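Local coordinates for protein catechol 2,3-dioxygenase (Pseudomonas sp. KL28, PDB 3HPY) that probably catalyses the iron-dependent extradiol cleavage of catechol, using dioxygen to open the ring to (2Z,4E)-2-hydroxy-6-oxohexa-2,4-dienoate, at residues 28-33 and 217-222; 245-248 and 253-256; 257-260 and 264-267. All coordinates share one frame; numbering follows the deposited sequence.

Contact 1: residues 28-33 and 217-222; sequences NVLGLV and CSFLLE
Leu30 and Phe219 meet where two glyoxalase-like (VOC) modules of this extradiol dioxygenase face each other: Leu30 lies in the turn by helix 19-29 of the N-terminal module, and Phe219 sits near the end of strand 213-220 in the C-terminal one. The evidence for a tight centre is one methyl group over one ring. Leu30 CD2 lies 3.8 Å from the centroid of the Phe219 ring and only 14° off its normal, a CH-pi contact over the face. It is offset toward the rim, with Leu30 CD2 3.8 Å from Phe219 CZ. With CG anti to the backbone N (chi1 -175°), the Leu30 branch is carried out toward the strand, and the two side chains cross at about a right angle. Side chains alone bridge the gap, since the nearest CA atoms, those of Leu30 and Phe219, remain 9.4 Å apart.

Packing is looser at Leu32, which arrives after the chain passes through Gly31 with a positive phi of 78°. Its CB bond does not aim at the strand, yet its end comes back to the ring, CD1 obliquely and at longer range. No hydrogen bond crosses, and just 117 Å² is buried. The wider margins of the two segments are partly exposed; there Leu220, on the other side of the strand from Phe219, packs on His274 of a second subunit.

Leu30 also touches Phe266 and Phe219 touches Pro149, so the apolar seam continues beyond the pair. The nearest atoms of the Phe219 side chain and the iron are about 9 Å apart, so the contact lies near the metal site but is not part of it. At the slack edge, Phe219 CE2 stands 4.1 Å from Leu32 CD1 and 4.2 Å from Leu32 CD2.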
ATOM      1  N   ASN C  28      -3.035  24.772   2.217  1.00 33.04           N
ATOM      2  CA  ASN C  28      -3.747  23.939   3.176  1.00 32.03           C
ATOM      3  C   ASN C  28      -4.389  22.689   2.584  1.00 31.07           C
ATOM      4  O   ASN C  28      -4.667  21.730   3.304  1.00 32.31           O
ATOM      5  CB  ASN C  28      -4.803  24.789   3.876  1.00 32.30           C
ATOM      6  CG  ASN C  28      -4.195  25.950   4.624  1.00 33.04           C
ATOM      7  OD1 ASN C  28      -4.828  26.988   4.803  1.00 34.16           O
ATOM      8  ND2 ASN C  28      -2.955  25.777   5.075  1.00 33.06           N
ATOM      9  N   VAL C  29      -4.632  22.702   1.280  1.00 29.11           N
ATOM     10  CA  VAL C  29      -5.223  21.552   0.618  1.00 27.41           C
ATOM     11  C   VAL C  29      -4.165  20.730  -0.111  1.00 26.99           C
ATOM     12  O   VAL C  29      -3.956  19.567   0.217  1.00 24.79           O
ATOM     13  CB  VAL C  29      -6.292  21.961  -0.405  1.00 28.04           C
ATOM     14  CG1 VAL C  29      -6.869  20.711  -1.072  1.00 26.06           C
ATOM     15  CG2 VAL C  29      -7.388  22.761   0.282  1.00 28.79           C
ATOM     16  N   LEU C  30      -3.502  21.324  -1.103  1.00 27.33           N
ATOM     17  CA  LEU C  30      -2.475  20.587  -1.838  1.00 27.35           C
ATOM     18  C   LEU C  30      -1.255  20.359  -0.959  1.00 27.32           C
ATOM     19  O   LEU C  30      -0.449  19.479  -1.226  1.00 25.76           O
ATOM     20  CB  LEU C  30      -2.056  21.332  -3.111  1.00 28.72           C
ATOM     21  CG  LEU C  30      -1.070  20.564  -4.004  1.00 29.05           C
ATOM     22  CD1 LEU C  30      -1.644  19.201  -4.357  1.00 28.31           C
ATOM     23  CD2 LEU C  30      -0.782  21.364  -5.264  1.00 31.37           C
ATOM     24  N   GLY C  31      -1.114  21.164   0.088  1.00 27.56           N
ATOM     25  CA  GLY C  31       0.012  20.990   0.986  1.00 28.82           C
ATOM     26  C   GLY C  31       1.358  21.523   0.531  1.00 28.33           C
ATOM     27  O   GLY C  31       2.394  20.974   0.912  1.00 27.97           O
ATOM     28  N   LEU C  32       1.360  22.564  -0.296  1.00 27.34           N
ATOM     29  CA  LEU C  32       2.619  23.173  -0.722  1.00 26.84           C
ATOM     30  C   LEU C  32       3.075  24.114   0.384  1.00 28.20           C
ATOM     31  O   LEU C  32       2.254  24.633   1.152  1.00 29.49           O
ATOM     32  CB  LEU C  32       2.438  23.987  -2.007  1.00 25.46           C
ATOM     33  CG  LEU C  32       2.577  23.266  -3.351  1.00 25.30           C
ATOM     34  CD1 LEU C  32       1.918  21.916  -3.301  1.00 27.12           C
ATOM     35  CD2 LEU C  32       1.989  24.120  -4.448  1.00 25.51           C
ATOM     36  N   VAL C  33       4.384  24.334   0.451  1.00 28.48           N
ATOM     37  CA  VAL C  33       4.998  25.212   1.437  1.00 29.47           C
ATOM     38  C   VAL C  33       5.187  26.608   0.824  1.00 31.97           C
ATOM     39  O   VAL C  33       5.903  26.758  -0.160  1.00 33.15           O
ATOM     40  CB  VAL C  33       6.377  24.635   1.873  1.00 29.40           C
ATOM     41  CG1 VAL C  33       7.051  25.551   2.879  1.00 25.83           C
ATOM     42  CG2 VAL C  33       6.183  23.235   2.473  1.00 27.62           C
ATOM     43  N   CYS C 217      -0.655  20.780 -14.319  1.00 25.18           N
ATOM     44  CA  CYS C 217       0.693  20.711 -13.762  1.00 27.57           C
ATOM     45  C   CYS C 217       0.598  19.477 -12.866  1.00 28.91           C
ATOM     46  O   CYS C 217      -0.440  19.255 -12.239  1.00 28.61           O
ATOM     47  CB  CYS C 217       1.014  21.947 -12.914  1.00 26.33           C
ATOM     48  SG  CYS C 217       1.588  23.391 -13.855  1.00 27.96           S
ATOM     49  N   SER C 218       1.658  18.678 -12.794  1.00 28.13           N
ATOM     50  CA  SER C 218       1.592  17.467 -11.982  1.00 28.06           C
ATOM     51  C   SER C 218       2.539  17.388 -10.793  1.00 26.95           C
ATOM     52  O   SER C 218       3.684  17.841 -10.855  1.00 26.30           O
ATOM     53  CB  SER C 218       1.802  16.239 -12.857  1.00 26.07           C
ATOM     54  OG  SER C 218       1.733  15.066 -12.064  1.00 23.76           O
ATOM     55  N   PHE C 219       2.039  16.783  -9.721  1.00 26.63           N
ATOM     56  CA  PHE C 219       2.789  16.624  -8.484  1.00 27.01           C
ATOM     57  C   PHE C 219       2.988  15.151  -8.143  1.00 27.34           C
ATOM     58  O   PHE C 219       2.065  14.335  -8.260  1.00 28.21           O
ATOM     59  CB  PHE C 219       2.065  17.355  -7.346  1.00 27.15           C
ATOM     60  CG  PHE C 219       1.937  18.840  -7.573  1.00 27.25           C
ATOM     61  CD1 PHE C 219       0.935  19.352  -8.392  1.00 26.42           C
ATOM     62  CD2 PHE C 219       2.850  19.720  -6.998  1.00 29.33           C
ATOM     63  CE1 PHE C 219       0.840  20.715  -8.638  1.00 28.41           C
ATOM     64  CE2 PHE C 219       2.773  21.093  -7.235  1.00 30.41           C
ATOM     65  CZ  PHE C 219       1.764  21.595  -8.059  1.00 30.21           C
ATOM     66  N   LEU C 220       4.201  14.815  -7.721  1.00 26.38           N
ATOM     67  CA  LEU C 220       4.533  13.436  -7.395  1.00 25.04           C
ATOM     68  C   LEU C 220       4.102  13.029  -5.994  1.00 24.91           C
ATOM     69  O   LEU C 220       4.233  13.805  -5.052  1.00 22.98           O
ATOM     70  CB  LEU C 220       6.044  13.219  -7.553  1.00 26.82           C
ATOM     71  CG  LEU C 220       6.588  11.793  -7.366  1.00 27.52           C
ATOM     72  CD1 LEU C 220       5.974  10.871  -8.403  1.00 27.42           C
ATOM     73  CD2 LEU C 220       8.108  11.799  -7.500  1.00 27.67           C
ATOM     74  N   LEU C 221       3.572  11.812  -5.875  1.00 23.50           N
ATOM     75  CA  LEU C 221       3.154  11.255  -4.591  1.00 24.69           C
ATOM     76  C   LEU C 221       4.040  10.043  -4.296  1.00 24.38           C
ATOM     77  O   LEU C 221       4.661   9.490  -5.201  1.00 22.22           O
ATOM     78  CB  LEU C 221       1.685  10.830  -4.625  1.00 26.41           C
ATOM     79  CG  LEU C 221       0.723  11.669  -3.771  1.00 28.66           C
ATOM     80  CD1 LEU C 221       0.917  13.137  -4.080  1.00 26.91           C
ATOM     81  CD2 LEU C 221      -0.729  11.248  -4.025  1.00 24.70           C
ATOM     82  N   GLU C 222       4.086   9.636  -3.032  1.00 24.48           N
ATOM     83  CA  GLU C 222       4.924   8.517  -2.599  1.00 27.59           C
ATOM     84  C   GLU C 222       4.408   7.119  -2.896  1.00 26.44           C
ATOM     85  O   GLU C 222       5.178   6.239  -3.264  1.00 27.95           O
ATOM     86  CB  GLU C 222       5.183   8.622  -1.091  1.00 29.06           C
ATOM     87  CG  GLU C 222       6.187   9.682  -0.698  1.00 34.33           C
ATOM     88  CD  GLU C 222       7.613   9.166  -0.755  1.00 37.60           C
ATOM     89  OE1 GLU C 222       8.119   8.710   0.291  1.00 38.80           O
ATOM     90  OE2 GLU C 222       8.222   9.200  -1.846  1.00 39.95           O
TER

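Contact 2: residues 245-248 and 253-256; sequences PTRH and GCTI. With MCT (4-methylcatechol), chain J.
The beta hairpin of strands 246-247 and 254-259 carries a wall of the 4-methylcatechol pocket, and Thr246 and Thr255 form its antiparallel hydrogen-bonded pair. Thr246 N donates to Thr255 O at 3.0 Å, and Thr255 N returns a shorter bond to Thr246 O at 2.7 Å. Next along, Arg247 and Cys254 are a non-hydrogen-bonded pair; Cys254 SG sits over one face of the guanidinium, whose NH2 makes a salt bridge with Asp232 of a third subunit. At the other end, Pro245 and Ile256 lie side by side, with Pro245 CB 3.7 Å from Ile256 CD1.

Toward the pocket the ladder gives way to a grip on His248. Gly253 O accepts His248 N at 3.3 Å, with the donor 52° out of the carbonyl plane, and also takes a weak bond from His248 ND1, bent to 123° at the hydrogen. NE2 is hydrogen-bonded to Tyr257 OH, which with the weak ND1 bond probably limits the ring's rotation.

The imidazole is sandwiched. On one face lies the catechol ring, its C6 centred 3.3 Å above the imidazole plane. Over the opposite face comes the methyl of Thr255: with OG1 anti to the backbone N (chi1 -176°) and bonded to Glu267 OE2, CG2 is turned to the ring. The approach is unusually short, Thr255 CG2 standing 3.2 Å from His248 CE1.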
ATOM      1  N   PRO C 245      -9.351   8.256  -8.635  1.00 35.59           N
ATOM      2  CA  PRO C 245      -8.107   7.486  -8.541  1.00 34.76           C
ATOM      3  C   PRO C 245      -8.055   6.334  -9.541  1.00 33.38           C
ATOM      4  O   PRO C 245      -8.945   5.482  -9.568  1.00 32.30           O
ATOM      5  CB  PRO C 245      -8.109   7.003  -7.091  1.00 34.17           C
ATOM      6  CG  PRO C 245      -9.547   6.897  -6.776  1.00 34.93           C
ATOM      7  CD  PRO C 245     -10.125   8.141  -7.390  1.00 35.73           C
ATOM      8  N   THR C 246      -7.015   6.314 -10.369  1.00 32.83           N
ATOM      9  CA  THR C 246      -6.878   5.251 -11.356  1.00 31.88           C
ATOM     10  C   THR C 246      -5.468   5.181 -11.943  1.00 31.48           C
ATOM     11  O   THR C 246      -4.558   5.858 -11.473  1.00 32.32           O
ATOM     12  CB  THR C 246      -7.925   5.435 -12.492  1.00 32.09           C
ATOM     13  OG1 THR C 246      -7.816   4.357 -13.431  1.00 33.07           O
ATOM     14  CG2 THR C 246      -7.731   6.770 -13.201  1.00 30.57           C
ATOM     15  N   ARG C 247      -5.291   4.328 -12.948  1.00 33.03           N
ATOM     16  CA  ARG C 247      -4.004   4.170 -13.631  1.00 34.42           C
ATOM     17  C   ARG C 247      -4.093   4.565 -15.114  1.00 34.23           C
ATOM     18  O   ARG C 247      -5.087   4.256 -15.765  1.00 34.34           O
ATOM     19  CB  ARG C 247      -3.534   2.710 -13.568  1.00 36.36           C
ATOM     20  CG  ARG C 247      -2.515   2.371 -14.651  1.00 35.79           C
ATOM     21  CD  ARG C 247      -1.209   1.959 -14.065  1.00 37.69           C
ATOM     22  NE  ARG C 247      -1.320   0.689 -13.355  1.00 37.25           N
ATOM     23  CZ  ARG C 247      -0.307   0.129 -12.706  1.00 37.58           C
ATOM     24  NH1 ARG C 247       0.872   0.737 -12.689  1.00 36.46           N
ATOM     25  NH2 ARG C 247      -0.467  -1.027 -12.077  1.00 33.56           N
ATOM     26  N   HIS C 248      -3.034   5.239 -15.604  1.00 35.53           N
ATOM     27  CA  HIS C 248      -2.888   5.615 -17.017  1.00 35.79           C
ATOM     28  C   HIS C 248      -2.170   4.448 -17.665  1.00 35.52           C
ATOM     29  O   HIS C 248      -1.378   3.797 -16.978  1.00 34.24           O
ATOM     30  CB  HIS C 248      -1.925   6.795 -17.221  1.00 36.09           C
ATOM     31  CG  HIS C 248      -2.354   8.240 -16.911  1.00 37.19           C
ATOM     32  ND1 HIS C 248      -1.633   9.012 -16.005  1.00 38.03           N
ATOM     33  CD2 HIS C 248      -3.365   8.992 -17.379  1.00 37.53           C
ATOM     34  CE1 HIS C 248      -2.202  10.199 -15.959  1.00 38.01           C
ATOM     35  NE2 HIS C 248      -3.224  10.221 -16.774  1.00 40.11           N
ATOM     36  N   GLY C 253       1.514   5.329 -14.775  1.00 35.74           N
ATOM     37  CA  GLY C 253       1.406   6.164 -13.585  1.00 35.52           C
ATOM     38  C   GLY C 253       0.013   6.334 -13.001  1.00 35.30           C
ATOM     39  O   GLY C 253      -0.903   6.809 -13.676  1.00 36.63           O
ATOM     40  N   CYS C 254      -0.150   5.952 -11.737  1.00 33.80           N
ATOM     41  CA  CYS C 254      -1.439   6.077 -11.065  1.00 32.08           C
ATOM     42  C   CYS C 254      -1.685   7.544 -10.815  1.00 32.66           C
ATOM     43  O   CYS C 254      -0.745   8.291 -10.523  1.00 32.86           O
ATOM     44  CB  CYS C 254      -1.417   5.320  -9.751  1.00 32.02           C
ATOM     45  SG  CYS C 254      -1.032   3.612 -10.007  1.00 32.05           S
ATOM     46  N   THR C 255      -2.941   7.970 -10.897  1.00 31.07           N
ATOM     47  CA  THR C 255      -3.197   9.387 -10.732  1.00 29.34           C
ATOM     48  C   THR C 255      -4.635   9.774 -10.446  1.00 27.74           C
ATOM     49  O   THR C 255      -5.541   8.944 -10.430  1.00 26.58           O
ATOM     50  CB  THR C 255      -2.797  10.115 -12.018  1.00 30.80           C
ATOM     51  OG1 THR C 255      -2.946  11.530 -11.856  1.00 33.15           O
ATOM     52  CG2 THR C 255      -3.707   9.663 -13.152  1.00 30.36           C
ATOM     53  N   ILE C 256      -4.813  11.072 -10.248  1.00 26.97           N
ATOM     54  CA  ILE C 256      -6.113  11.678 -10.015  1.00 26.59           C
ATOM     55  C   ILE C 256      -6.064  13.087 -10.589  1.00 26.24           C
ATOM     56  O   ILE C 256      -5.094  13.819 -10.360  1.00 24.98           O
ATOM     57  CB  ILE C 256      -6.445  11.814  -8.519  1.00 24.84           C
ATOM     58  CG1 ILE C 256      -6.630  10.436  -7.896  1.00 26.54           C
ATOM     59  CG2 ILE C 256      -7.711  12.663  -8.359  1.00 24.15           C
ATOM     60  CD1 ILE C 256      -7.094  10.469  -6.448  1.00 29.58           C
TER
HETATM   61  C1  MCT J 311      -1.121  10.909 -19.312  1.00 49.03           C
HETATM   62  C2  MCT J 311      -1.360  12.201 -18.816  1.00 49.97           C
HETATM   63  C3  MCT J 311      -0.591  12.674 -17.727  1.00 50.26           C
HETATM   64  O3  MCT J 311      -0.819  13.901 -17.250  1.00 51.71           O
HETATM   65  C4  MCT J 311       0.419  11.865 -17.140  1.00 50.26           C
HETATM   66  O4  MCT J 311       1.147  12.343 -16.091  1.00 50.24           O
HETATM   67  C5  MCT J 311       0.661  10.558 -17.645  1.00 49.97           C
HETATM   68  C6  MCT J 311      -0.116  10.091 -18.735  1.00 50.08           C
HETATM   69  C   MCT J 311      -1.933  10.395 -20.458  1.00 50.11           C

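Contact 3: residues 257-260 and 264-267; sequences YAWD and NRFE. With FE (Fe (III) ion), chain I; MCT (4-methylcatechol), chain J.
Tyr257 and Glu267 form a non-hydrogen-bonded pair whose side chains leave the same face of the antiparallel hairpin and cross at a slant on their way to the iron site. Glu267 CB lies at the edge of the tyrosine ring, in its plane, while the carboxylate is turned 46° from it, with Glu267 OE2 3.3 Å from Tyr257 CE1. Arg265 CD lies over one ring face, offset toward the rim. Tyr257 OH donates a 2.7 Å hydrogen bond to O3 of 4-methylcatechol.

Ala258 pairs with Phe266 through two backbone bonds: Phe266 N reaches Ala258 O at 3.0 Å, and Ala258 N answers to Phe266 O over a longer span. On the face they share, Ala258 CB touches Phe266 CZ at 3.5 Å, with Met234 of helix 224-236 against both side chains.

Trp259 returns to the face of Tyr257. Its NE1 lies over one face of the Arg265 guanidinium, the planes inclined at 49°, and packs on Arg265 CB. Asp242, in a salt bridge with Arg265 NE, and His215 O, accepting from NH1, hold that guanidinium.

Asp260 closes the turn. With CG between the backbone N and the carbonyl carbon (chi1 86°), OD1 reaches across the turn to accept Asn264 N at 2.6 Å, from above the carboxylate plane. It also takes Ser262 N, the bond of an Asx turn, while Asp260 N donates to Asn264 O.

At the far end, the extended Glu267 chain brings OE1 2.1 Å from the iron, and Ser218 OG bonds to that same oxygen. The catechol chelates the metal through O3, at 1.9 Å, and O4. With His154 and His216, Glu267 completes the two-histidine, one-carboxylate facial triad of extradiol dioxygenases.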
ATOM      1  N   TYR C 257      -7.097  13.465 -11.335  1.00 27.03           N
ATOM      2  CA  TYR C 257      -7.169  14.810 -11.891  1.00 27.87           C
ATOM      3  C   TYR C 257      -8.224  15.596 -11.123  1.00 28.74           C
ATOM      4  O   TYR C 257      -9.361  15.142 -10.966  1.00 27.67           O
ATOM      5  CB  TYR C 257      -7.559  14.796 -13.370  1.00 29.47           C
ATOM      6  CG  TYR C 257      -6.456  14.442 -14.349  1.00 29.27           C
ATOM      7  CD1 TYR C 257      -5.111  14.508 -13.986  1.00 31.36           C
ATOM      8  CD2 TYR C 257      -6.769  14.051 -15.650  1.00 29.87           C
ATOM      9  CE1 TYR C 257      -4.103  14.190 -14.896  1.00 29.92           C
ATOM     10  CE2 TYR C 257      -5.779  13.733 -16.570  1.00 30.13           C
ATOM     11  CZ  TYR C 257      -4.449  13.802 -16.189  1.00 31.44           C
ATOM     12  OH  TYR C 257      -3.480  13.459 -17.102  1.00 30.72           O
ATOM     13  N   ALA C 258      -7.842  16.780 -10.655  1.00 29.40           N
ATOM     14  CA  ALA C 258      -8.748  17.637  -9.915  1.00 29.52           C
ATOM     15  C   ALA C 258      -8.597  19.056 -10.414  1.00 30.17           C
ATOM     16  O   ALA C 258      -7.700  19.349 -11.206  1.00 30.48           O
ATOM     17  CB  ALA C 258      -8.436  17.570  -8.430  1.00 29.59           C
ATOM     18  N   TRP C 259      -9.470  19.946  -9.951  1.00 28.89           N
ATOM     19  CA  TRP C 259      -9.393  21.334 -10.376  1.00 28.42           C
ATOM     20  C   TRP C 259      -9.127  22.252  -9.218  1.00 28.34           C
ATOM     21  O   TRP C 259      -9.592  22.014  -8.104  1.00 25.88           O
ATOM     22  CB  TRP C 259     -10.697  21.765 -11.051  1.00 28.17           C
ATOM     23  CG  TRP C 259     -10.760  21.369 -12.465  1.00 27.02           C
ATOM     24  CD1 TRP C 259     -10.012  21.875 -13.491  1.00 26.11           C
ATOM     25  CD2 TRP C 259     -11.574  20.337 -13.024  1.00 25.89           C
ATOM     26  NE1 TRP C 259     -10.312  21.216 -14.659  1.00 26.91           N
ATOM     27  CE2 TRP C 259     -11.266  20.266 -14.399  1.00 26.29           C
ATOM     28  CE3 TRP C 259     -12.536  19.465 -12.496  1.00 27.24           C
ATOM     29  CZ2 TRP C 259     -11.884  19.354 -15.256  1.00 27.11           C
ATOM     30  CZ3 TRP C 259     -13.153  18.559 -13.347  1.00 27.53           C
ATOM     31  CH2 TRP C 259     -12.824  18.510 -14.714  1.00 27.42           C
ATOM     32  N   ASP C 260      -8.366  23.307  -9.453  1.00 29.90           N
ATOM     33  CA  ASP C 260      -8.163  24.207  -8.352  1.00 31.29           C
ATOM     34  C   ASP C 260      -9.303  25.240  -8.422  1.00 31.39           C
ATOM     35  O   ASP C 260     -10.020  25.327  -9.422  1.00 31.44           O
ATOM     36  CB  ASP C 260      -6.730  24.775  -8.370  1.00 33.89           C
ATOM     37  CG  ASP C 260      -6.559  25.993  -9.244  1.00 37.42           C
ATOM     38  OD1 ASP C 260      -7.386  26.231 -10.154  1.00 37.76           O
ATOM     39  OD2 ASP C 260      -5.558  26.712  -9.014  1.00 38.36           O
ATOM     40  N   ASN C 264      -7.894  25.704 -12.681  1.00 28.42           N
ATOM     41  CA  ASN C 264      -6.622  25.183 -13.157  1.00 28.09           C
ATOM     42  C   ASN C 264      -6.547  23.717 -12.733  1.00 26.57           C
ATOM     43  O   ASN C 264      -6.542  23.411 -11.536  1.00 25.50           O
ATOM     44  CB  ASN C 264      -5.459  25.940 -12.523  1.00 28.47           C
ATOM     45  CG  ASN C 264      -5.414  27.396 -12.929  1.00 30.48           C
ATOM     46  OD1 ASN C 264      -5.275  28.283 -12.081  1.00 32.90           O
ATOM     47  ND2 ASN C 264      -5.516  27.653 -14.229  1.00 31.32           N
ATOM     48  N   ARG C 265      -6.489  22.815 -13.705  1.00 26.52           N
ATOM     49  CA  ARG C 265      -6.392  21.394 -13.409  1.00 25.07           C
ATOM     50  C   ARG C 265      -4.981  21.053 -12.928  1.00 25.89           C
ATOM     51  O   ARG C 265      -3.987  21.553 -13.466  1.00 26.22           O
ATOM     52  CB  ARG C 265      -6.695  20.561 -14.657  1.00 26.18           C
ATOM     53  CG  ARG C 265      -6.590  19.056 -14.422  1.00 26.81           C
ATOM     54  CD  ARG C 265      -6.652  18.234 -15.711  1.00 29.74           C
ATOM     55  NE  ARG C 265      -7.972  18.217 -16.341  1.00 32.89           N
ATOM     56  CZ  ARG C 265      -8.244  18.795 -17.507  1.00 33.10           C
ATOM     57  NH1 ARG C 265      -7.290  19.438 -18.165  1.00 32.25           N
ATOM     58  NH2 ARG C 265      -9.462  18.716 -18.026  1.00 32.30           N
ATOM     59  N   PHE C 266      -4.895  20.212 -11.906  1.00 24.84           N
ATOM     60  CA  PHE C 266      -3.604  19.770 -11.410  1.00 24.47           C
ATOM     61  C   PHE C 266      -3.691  18.252 -11.286  1.00 26.67           C
ATOM     62  O   PHE C 266      -4.775  17.669 -11.422  1.00 25.47           O
ATOM     63  CB  PHE C 266      -3.277  20.417 -10.060  1.00 25.73           C
ATOM     64  CG  PHE C 266      -4.154  19.963  -8.928  1.00 29.54           C
ATOM     65  CD1 PHE C 266      -3.772  18.896  -8.117  1.00 29.74           C
ATOM     66  CD2 PHE C 266      -5.354  20.608  -8.659  1.00 29.23           C
ATOM     67  CE1 PHE C 266      -4.570  18.483  -7.059  1.00 30.30           C
ATOM     68  CE2 PHE C 266      -6.155  20.200  -7.602  1.00 30.31           C
ATOM     69  CZ  PHE C 266      -5.763  19.137  -6.801  1.00 29.72           C
ATOM     70  N   GLU C 267      -2.554  17.609 -11.052  1.00 25.38           N
ATOM     71  CA  GLU C 267      -2.531  16.157 -10.912  1.00 24.90           C
ATOM     72  C   GLU C 267      -1.624  15.722  -9.768  1.00 25.99           C
ATOM     73  O   GLU C 267      -0.596  16.364  -9.496  1.00 24.69           O
ATOM     74  CB  GLU C 267      -2.046  15.525 -12.220  1.00 24.45           C
ATOM     75  CG  GLU C 267      -1.752  14.034 -12.164  1.00 24.59           C
ATOM     76  CD  GLU C 267      -0.994  13.557 -13.399  1.00 27.38           C
ATOM     77  OE1 GLU C 267       0.009  14.205 -13.756  1.00 27.26           O
ATOM     78  OE2 GLU C 267      -1.387  12.540 -14.006  1.00 26.38           O
TER
HETATM   79 FE    FE I 310       0.368  14.289 -15.875  1.00 31.11          FE
HETATM   80  C1  MCT J 311      -1.121  10.909 -19.312  1.00 49.03           C
HETATM   81  C2  MCT J 311      -1.360  12.201 -18.816  1.00 49.97           C
HETATM   82  C3  MCT J 311      -0.591  12.674 -17.727  1.00 50.26           C
HETATM   83  O3  MCT J 311      -0.819  13.901 -17.250  1.00 51.71           O
HETATM   84  C4  MCT J 311       0.419  11.865 -17.140  1.00 50.26           C
HETATM   85  O4  MCT J 311       1.147  12.343 -16.091  1.00 50.24           O
HETATM   86  C5  MCT J 311       0.661  10.558 -17.645  1.00 49.97           C
HETATM   87  C6  MCT J 311      -0.116  10.091 -18.735  1.00 50.08           C
HETATM   88  C   MCT J 311      -1.933  10.395 -20.458  1.00 50.11           C

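From the N terminus, contact 1 comes first: residues 28-33 meet 217-222 after 183 intervening residues, closing a long loop that joins the two modules. Contacts 2 and 3 follow it, each a short hairpin closed over four and three residues. None of the three nests or crosses; they run in series, and strand 254-259 passes from contact 2 directly into contact 3, which couples the two hairpins. All reach one sheet. Strand 265-270 of contact 3 lies parallel to strand 213-220 of contact 1, with Phe219 N 2.7 Å from Glu267 O.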